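PILI retraction protein PILT (Thermus thermophilus, PDB 5FL3) probably binds and hydrolyses ATP as a motor ATPase of the GSP E family, thought to drive pilus retraction, and here holds ADP. Local coordinates at residues G339-L343 and E344-S348; H176-K179 and K180-V184; R49-P53 and K54-A58. All blocks are in the same frame, centred on the assembly; numbering follows the deposited sequence.

Contact 1 of 3, residues G339-L343 and E344-S348; sequences GLISL and EDALS
S342 and D345 meet where the chain turns into helix 343-349, and the first helical backbone bonds run from A346 N to S342 O (2.9 Å) and from L347 N to L343 O (2.8 Å). The hydroxyl of S342 takes the place of a preceding helical carbonyl: with chi1 at 70°, OG sits between its own N and carbonyl carbon and accepts from D345 N at 2.9 Å, N-H...O 164°. S342 is thus the N-cap of this short helix near the C-terminal end of the chain, just after helix 328-337 closes in a Schellman motif at G339. With alanine in place of S342, the amide of D345 would probably lose its capping acceptor, leaving the helix start less well capped. One residue before the cap, I341 sends CD1 forward to A346, 3.6 Å from A346 CB; the same isoleucine packs on L332 and L335 of helix 328-337 and on L279 of strand 270-280. On another side of the helix, L343 and L347 run side by side in the same direction, one turn apart, their CD1 methyls 3.7 Å from each other. F356 of helix 353-361 touches both leucines and A346.

Contact 2 of 3, residues H176-K179 and K180-V184; sequences HKHK and KSLVV
H178 and S181 are bonded to each other across a turn that K180 helps to close; end to end, residues 176-179 and 180-183 run 153° apart, nearly antiparallel. The side chain of K180 leads off from the turn, while K179 before it extends to a salt bridge with D155 of helix 146-160. S181 comes next and offers its backbone carbonyl to the imidazole of H178: ND1 donates to S181 O at 2.8 Å, with a bent N-H...O angle of 143°. The oxygen lies at the ring's edge, somewhat tilted from its plane, whereas the nitrogen stands above the carbonyl plane. With CG anti to the backbone N (chi1 162°), H178 reaches forward to S181, and the hydrogen bond probably limits the turning of the ring. The OG of S181 turns elsewhere, to Y161 O and K163 N. The bend is the last part of the connection from strand 164-169 to its parallel neighbour 182-187, an outermost strand of the mixed sheet in the P-loop ATPase domain. The side chain of N158, from helix 146-160, bonds to the backbone of the turn at K177, K179 and S181. On the strand, L182 brings CD2 to within 3.9 Å of H178 ND1, approaching the ring obliquely. V183 points back at the first arm: CG1 touches H176 CB at 3.7 Å and lies 4.0 Å from H176 CG. I165 of the neighbouring strand also touches V183.

Contact 3 of 3, residues R49-P53 and K54-A58; sequences RPLTP and KEVEA
T52 and E55 grip each other across the first turn of helix 53-63, and two hydrogen bonds between side chain and backbone lead the contact. The hydroxyl of T52 accepts from E55 N at 3.1 Å; in return the carboxylate of E55 accepts from T52 N, OE1 to N 2.7 Å, with the amide arriving nearly in line with the C-O bond. Together these reciprocal bonds form a capping box, with T52 as the N-cap residue. A third bond ties the two side chains directly: T52 OG1 donates to E55 OE1 at 3.1 Å, reaching it from above the carboxylate plane, 38° out of it. OE1 therefore takes two donors from one residue, which probably restrains the carboxylate, while OG1 both gives and receives. E55 gets there by placing CG beside its own backbone N (chi1 -75°) and then extending, its side chain crossing that of T52 at a slant.

This box starts the helix that follows strand 42-45, an outermost strand of the antiparallel sheet. The main-chain bonds of the first turn are regular: V56 N donates to T52 O at 3.0 Å and E57 N to P53 O at 3.0 Å. P53 stands at the first helical position, where its missing N-H costs no helical bond.

The apolar contact between the two segments lies between L51 CB and V56 CG2, 3.8 Å apart. The valine also rests on F101 of strand 100-108, and the leucine on P35. Of the remaining charges, E57 pairs with R61 one turn further along.

How the contacts relate
Along the chain the order is contact 3, contact 2, contact 1, and none touches another: their centres lie 39 to 41 Å apart. Contact 3 belongs to the part built on the six-stranded antiparallel sheet, away from the nucleotide. The other two belong to the P-loop ATPase part: contact 2 leads into edge strand 182-187 of the mixed sheet, and contact 1 starts one of the helices that follow that sheet in the chain, on the other side of the chain's centre. Contacts 1 and 3 both begin helices, whereas contact 2 begins a strand. The side chains of I341 and H176 each come about 11 Å from ADP, so contacts 1 and 2 lie in the neighbourhood of the nucleotide but do not touch it.

Contact 1 of 3, residues G339-L343 and E344-S348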
loop_
_atom_site.group_PDB
_atom_site.type_symbol
_atom_site.label_atom_id
_atom_site.label_comp_id
_atom_site.label_asym_id
_atom_site.label_seq_id
_atom_site.Cartn_x
_atom_site.Cartn_y
_atom_site.Cartn_z
ATOM N N GLY A 339 -18.964 16.555 4.441
ATOM C CA GLY A 339 -19.412 16.520 3.063
ATOM C C GLY A 339 -18.371 16.009 2.091
ATOM O O GLY A 339 -18.354 16.419 0.933
ATOM N N LEU A 340 -17.510 15.104 2.555
ATOM C CA LEU A 340 -16.497 14.499 1.690
ATOM C C LEU A 340 -16.959 13.135 1.151
ATOM O O LEU A 340 -16.456 12.657 0.131
ATOM C CB LEU A 340 -15.176 14.370 2.441
ATOM C CG LEU A 340 -14.441 15.697 2.678
ATOM C CD1 LEU A 340 -13.290 15.533 3.681
ATOM C CD2 LEU A 340 -13.930 16.262 1.362
ATOM N N ILE A 341 -17.933 12.526 1.824
ATOM C CA ILE A 341 -18.544 11.285 1.344
ATOM C C ILE A 341 -20.070 11.319 1.488
ATOM O O ILE A 341 -20.613 12.053 2.321
ATOM C CB ILE A 341 -17.996 10.037 2.099
ATOM C CG1 ILE A 341 -18.124 10.212 3.614
ATOM C CG2 ILE A 341 -16.555 9.778 1.731
ATOM C CD1 ILE A 341 -17.729 8.983 4.423
ATOM N N SER A 342 -20.759 10.513 0.681
ATOM C CA SER A 342 -22.209 10.421 0.773
ATOM C C SER A 342 -22.610 9.630 2.002
ATOM O O SER A 342 -21.786 8.945 2.609
ATOM C CB SER A 342 -22.795 9.768 -0.463
ATOM O OG SER A 342 -22.467 8.397 -0.495
ATOM N N LEU A 343 -23.882 9.726 2.369
ATOM C CA LEU A 343 -24.403 8.937 3.471
ATOM C C LEU A 343 -24.391 7.464 3.093
ATOM O O LEU A 343 -24.080 6.598 3.912
ATOM C CB LEU A 343 -25.822 9.384 3.833
ATOM C CG LEU A 343 -26.554 8.556 4.896
ATOM C CD1 LEU A 343 -25.817 8.583 6.236
ATOM C CD2 LEU A 343 -27.965 9.073 5.044
ATOM N N GLU A 344 -24.736 7.188 1.842
ATOM C CA GLU A 344 -24.772 5.819 1.348
ATOM C C GLU A 344 -23.395 5.176 1.466
ATOM O O GLU A 344 -23.237 4.118 2.075
ATOM C CB GLU A 344 -25.251 5.789 -0.098
ATOM C CG GLU A 344 -25.536 4.392 -0.618
ATOM C CD GLU A 344 -25.965 4.378 -2.082
ATOM O OE1 GLU A 344 -25.846 5.433 -2.759
ATOM O OE2 GLU A 344 -26.418 3.306 -2.553
ATOM N N ASP A 345 -22.399 5.838 0.894
ATOM C CA ASP A 345 -21.024 5.372 0.974
ATOM C C ASP A 345 -20.519 5.295 2.435
ATOM O O ASP A 345 -19.869 4.316 2.817
ATOM C CB ASP A 345 -20.118 6.272 0.122
ATOM C CG ASP A 345 -20.302 6.035 -1.362
ATOM O OD1 ASP A 345 -20.888 4.990 -1.741
ATOM O OD2 ASP A 345 -19.862 6.888 -2.156
ATOM N N ALA A 346 -20.821 6.309 3.243
ATOM C CA ALA A 346 -20.453 6.272 4.647
ATOM C C ALA A 346 -21.053 5.045 5.351
ATOM O O ALA A 346 -20.393 4.421 6.192
ATOM C CB ALA A 346 -20.884 7.548 5.345
ATOM N N LEU A 347 -22.286 4.683 5.000
ATOM C CA LEU A 347 -22.972 3.581 5.684
ATOM C C LEU A 347 -22.536 2.215 5.183
ATOM O O LEU A 347 -22.522 1.251 5.945
ATOM C CB LEU A 347 -24.489 3.705 5.543
ATOM C CG LEU A 347 -25.210 4.468 6.657
ATOM C CD1 LEU A 347 -26.523 4.999 6.134
ATOM C CD2 LEU A 347 -25.430 3.585 7.883
ATOM N N SER A 348 -22.184 2.118 3.905
ATOM C CA SER A 348 -21.746 0.836 3.369
ATOM C C SER A 348 -20.327 0.513 3.851
ATOM O O SER A 348 -19.943 -0.660 3.942
ATOM C CB SER A 348 -21.808 0.835 1.842
ATOM O OG SER A 348 -20.755 1.609 1.298
#

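Contact 2 of 3, residues H176-K179 and K180-V184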
loop_
_atom_site.group_PDB
_atom_site.type_symbol
_atom_site.label_atom_id
_atom_site.label_comp_id
_atom_site.label_asym_id
_atom_site.label_seq_id
_atom_site.Cartn_x
_atom_site.Cartn_y
_atom_site.Cartn_z
ATOM N N HIS A 176 12.375 6.013 -4.735
ATOM C CA HIS A 176 12.923 7.034 -3.851
ATOM C C HIS A 176 14.326 7.386 -4.273
ATOM O O HIS A 176 15.119 6.505 -4.629
ATOM C CB HIS A 176 12.951 6.562 -2.400
ATOM C CG HIS A 176 11.605 6.260 -1.834
ATOM N ND1 HIS A 176 10.828 7.216 -1.217
ATOM C CD2 HIS A 176 10.899 5.107 -1.777
ATOM C CE1 HIS A 176 9.703 6.661 -0.798
ATOM N NE2 HIS A 176 9.720 5.383 -1.130
ATOM N N LYS A 177 14.645 8.670 -4.239
ATOM C CA LYS A 177 16.031 9.055 -4.410
ATOM C C LYS A 177 16.662 9.245 -3.028
ATOM O O LYS A 177 15.963 9.348 -2.026
ATOM C CB LYS A 177 16.148 10.311 -5.273
ATOM C CG LYS A 177 15.485 11.516 -4.695
ATOM C CD LYS A 177 15.485 12.663 -5.680
ATOM C CE LYS A 177 14.892 13.922 -5.050
ATOM N NZ LYS A 177 15.795 14.499 -3.999
ATOM N N HIS A 178 17.983 9.215 -2.981
ATOM C CA HIS A 178 18.742 9.518 -1.772
ATOM C C HIS A 178 18.467 10.973 -1.372
ATOM O O HIS A 178 18.492 11.880 -2.207
ATOM C CB HIS A 178 20.240 9.239 -2.033
ATOM C CG HIS A 178 21.188 9.883 -1.066
ATOM N ND1 HIS A 178 21.302 9.490 0.255
ATOM C CD2 HIS A 178 22.112 10.864 -1.245
ATOM C CE1 HIS A 178 22.232 10.218 0.852
ATOM N NE2 HIS A 178 22.737 11.061 -0.037
ATOM N N LYS A 179 18.116 11.187 -0.112
ATOM C CA LYS A 179 18.019 12.540 0.410
ATOM C C LYS A 179 18.911 12.596 1.637
ATOM O O LYS A 179 20.144 12.638 1.500
ATOM C CB LYS A 179 16.574 12.921 0.716
ATOM C CG LYS A 179 15.719 12.967 -0.557
ATOM C CD LYS A 179 14.267 13.351 -0.288
ATOM C CE LYS A 179 13.431 13.261 -1.569
ATOM N NZ LYS A 179 11.992 13.565 -1.347
ATOM N N LYS A 180 18.322 12.550 2.824
ATOM C CA LYS A 180 19.140 12.486 4.024
ATOM C C LYS A 180 19.471 11.039 4.379
ATOM O O LYS A 180 20.457 10.774 5.055
ATOM C CB LYS A 180 18.437 13.182 5.187
ATOM C CG LYS A 180 19.362 13.547 6.346
ATOM C CD LYS A 180 18.939 14.865 7.026
ATOM C CE LYS A 180 19.870 15.210 8.210
ATOM N NZ LYS A 180 19.697 16.616 8.703
ATOM N N SER A 181 18.637 10.112 3.914
ATOM C CA SER A 181 18.800 8.678 4.174
ATOM C C SER A 181 19.293 7.928 2.962
ATOM O O SER A 181 19.231 8.435 1.853
ATOM C CB SER A 181 17.480 8.049 4.604
ATOM O OG SER A 181 17.043 8.556 5.840
ATOM N N LEU A 182 19.802 6.721 3.186
ATOM C CA LEU A 182 19.959 5.757 2.109
ATOM C C LEU A 182 18.643 4.997 1.966
ATOM O O LEU A 182 18.021 4.611 2.952
ATOM C CB LEU A 182 21.097 4.782 2.375
ATOM C CG LEU A 182 22.498 5.351 2.499
ATOM C CD1 LEU A 182 23.484 4.210 2.772
ATOM C CD2 LEU A 182 22.845 6.086 1.231
ATOM N N VAL A 183 18.203 4.809 0.736
ATOM C CA VAL A 183 17.004 4.046 0.487
ATOM C C VAL A 183 17.376 2.933 -0.474
ATOM O O VAL A 183 17.629 3.179 -1.647
ATOM C CB VAL A 183 15.874 4.920 -0.078
ATOM C CG1 VAL A 183 14.574 4.132 -0.140
ATOM C CG2 VAL A 183 15.683 6.107 0.802
ATOM N N VAL A 184 17.453 1.717 0.059
ATOM C CA VAL A 184 17.847 0.535 -0.684
ATOM C C VAL A 184 16.576 -0.208 -1.002
ATOM O O VAL A 184 15.904 -0.696 -0.095
ATOM C CB VAL A 184 18.797 -0.356 0.132
ATOM C CG1 VAL A 184 19.036 -1.679 -0.566
ATOM C CG2 VAL A 184 20.117 0.372 0.390
#

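Contact 3 of 3, residues R49-P53 and K54-A58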
loop_
_atom_site.group_PDB
_atom_site.type_symbol
_atom_site.label_atom_id
_atom_site.label_comp_id
_atom_site.label_asym_id
_atom_site.label_seq_id
_atom_site.Cartn_x
_atom_site.Cartn_y
_atom_site.Cartn_z
ATOM N N ARG A 49 -12.186 3.691 -30.235
ATOM C CA ARG A 49 -11.994 2.578 -31.154
ATOM C C ARG A 49 -11.306 1.375 -30.485
ATOM O O ARG A 49 -10.253 1.515 -29.856
ATOM C CB ARG A 49 -11.173 3.037 -32.361
ATOM C CG ARG A 49 -11.611 4.379 -32.950
ATOM C CD ARG A 49 -12.861 4.235 -33.803
ATOM N NE ARG A 49 -12.712 3.237 -34.864
ATOM C CZ ARG A 49 -13.560 2.229 -35.066
ATOM N NH1 ARG A 49 -14.620 2.081 -34.275
ATOM N NH2 ARG A 49 -13.352 1.363 -36.049
ATOM N N PRO A 50 -11.911 0.190 -30.615
ATOM C CA PRO A 50 -11.313 -1.083 -30.197
ATOM C C PRO A 50 -9.962 -1.339 -30.837
ATOM O O PRO A 50 -9.839 -1.192 -32.049
ATOM C CB PRO A 50 -12.326 -2.120 -30.678
ATOM C CG PRO A 50 -13.617 -1.398 -30.668
ATOM C CD PRO A 50 -13.330 0.044 -30.974
ATOM N N LEU A 51 -8.965 -1.702 -30.038
ATOM C CA LEU A 51 -7.683 -2.143 -30.574
ATOM C C LEU A 51 -7.853 -3.476 -31.304
ATOM O O LEU A 51 -8.601 -4.348 -30.852
ATOM C CB LEU A 51 -6.649 -2.289 -29.451
ATOM C CG LEU A 51 -6.318 -1.024 -28.666
ATOM C CD1 LEU A 51 -6.035 -1.367 -27.229
ATOM C CD2 LEU A 51 -5.139 -0.274 -29.273
ATOM N N THR A 52 -7.164 -3.642 -32.425
ATOM C CA THR A 52 -7.162 -4.923 -33.121
ATOM C C THR A 52 -5.953 -5.716 -32.670
ATOM O O THR A 52 -4.986 -5.135 -32.157
ATOM C CB THR A 52 -7.116 -4.749 -34.656
ATOM O OG1 THR A 52 -5.856 -4.173 -35.028
ATOM C CG2 THR A 52 -8.280 -3.862 -35.144
ATOM N N PRO A 53 -5.994 -7.043 -32.845
ATOM C CA PRO A 53 -4.804 -7.839 -32.543
ATOM C C PRO A 53 -3.556 -7.250 -33.206
ATOM O O PRO A 53 -2.492 -7.121 -32.563
ATOM C CB PRO A 53 -5.140 -9.210 -33.129
ATOM C CG PRO A 53 -6.628 -9.274 -33.076
ATOM C CD PRO A 53 -7.158 -7.880 -33.183
ATOM N N LYS A 54 -3.702 -6.869 -34.475
ATOM C CA LYS A 54 -2.586 -6.317 -35.229
ATOM C C LYS A 54 -2.017 -5.078 -34.534
ATOM O O LYS A 54 -0.805 -4.955 -34.399
ATOM C CB LYS A 54 -3.006 -5.997 -36.667
ATOM C CG LYS A 54 -1.973 -6.457 -37.701
ATOM C CD LYS A 54 -2.622 -7.119 -38.923
ATOM C CE LYS A 54 -1.562 -7.789 -39.805
ATOM N NZ LYS A 54 -2.120 -8.475 -41.014
ATOM N N GLU A 55 -2.882 -4.187 -34.060
ATOM C CA GLU A 55 -2.412 -2.976 -33.399
ATOM C C GLU A 55 -1.741 -3.256 -32.059
ATOM O O GLU A 55 -0.747 -2.610 -31.729
ATOM C CB GLU A 55 -3.555 -2.004 -33.186
ATOM C CG GLU A 55 -4.006 -1.272 -34.418
ATOM C CD GLU A 55 -5.375 -0.667 -34.213
ATOM O OE1 GLU A 55 -6.250 -1.396 -33.695
ATOM O OE2 GLU A 55 -5.576 0.525 -34.540
ATOM N N VAL A 56 -2.284 -4.196 -31.279
ATOM C CA VAL A 56 -1.676 -4.500 -29.980
ATOM C C VAL A 56 -0.277 -5.062 -30.202
ATOM O O VAL A 56 0.669 -4.653 -29.545
ATOM C CB VAL A 56 -2.519 -5.485 -29.136
ATOM C CG1 VAL A 56 -1.826 -5.762 -27.807
ATOM C CG2 VAL A 56 -3.898 -4.921 -28.890
ATOM N N GLU A 57 -0.139 -5.960 -31.164
ATOM C CA GLU A 57 1.168 -6.503 -31.492
ATOM C C GLU A 57 2.176 -5.418 -31.878
ATOM O O GLU A 57 3.346 -5.477 -31.479
ATOM C CB GLU A 57 1.044 -7.508 -32.615
ATOM C CG GLU A 57 2.342 -8.168 -32.997
ATOM C CD GLU A 57 2.119 -9.364 -33.892
ATOM O OE1 GLU A 57 0.972 -9.522 -34.371
ATOM O OE2 GLU A 57 3.076 -10.142 -34.112
ATOM N N ALA A 58 1.718 -4.422 -32.636
ATOM C CA ALA A 58 2.596 -3.354 -33.115
ATOM C C ALA A 58 3.073 -2.526 -31.942
ATOM O O ALA A 58 4.256 -2.172 -31.849
ATOM C CB ALA A 58 1.882 -2.461 -34.150
#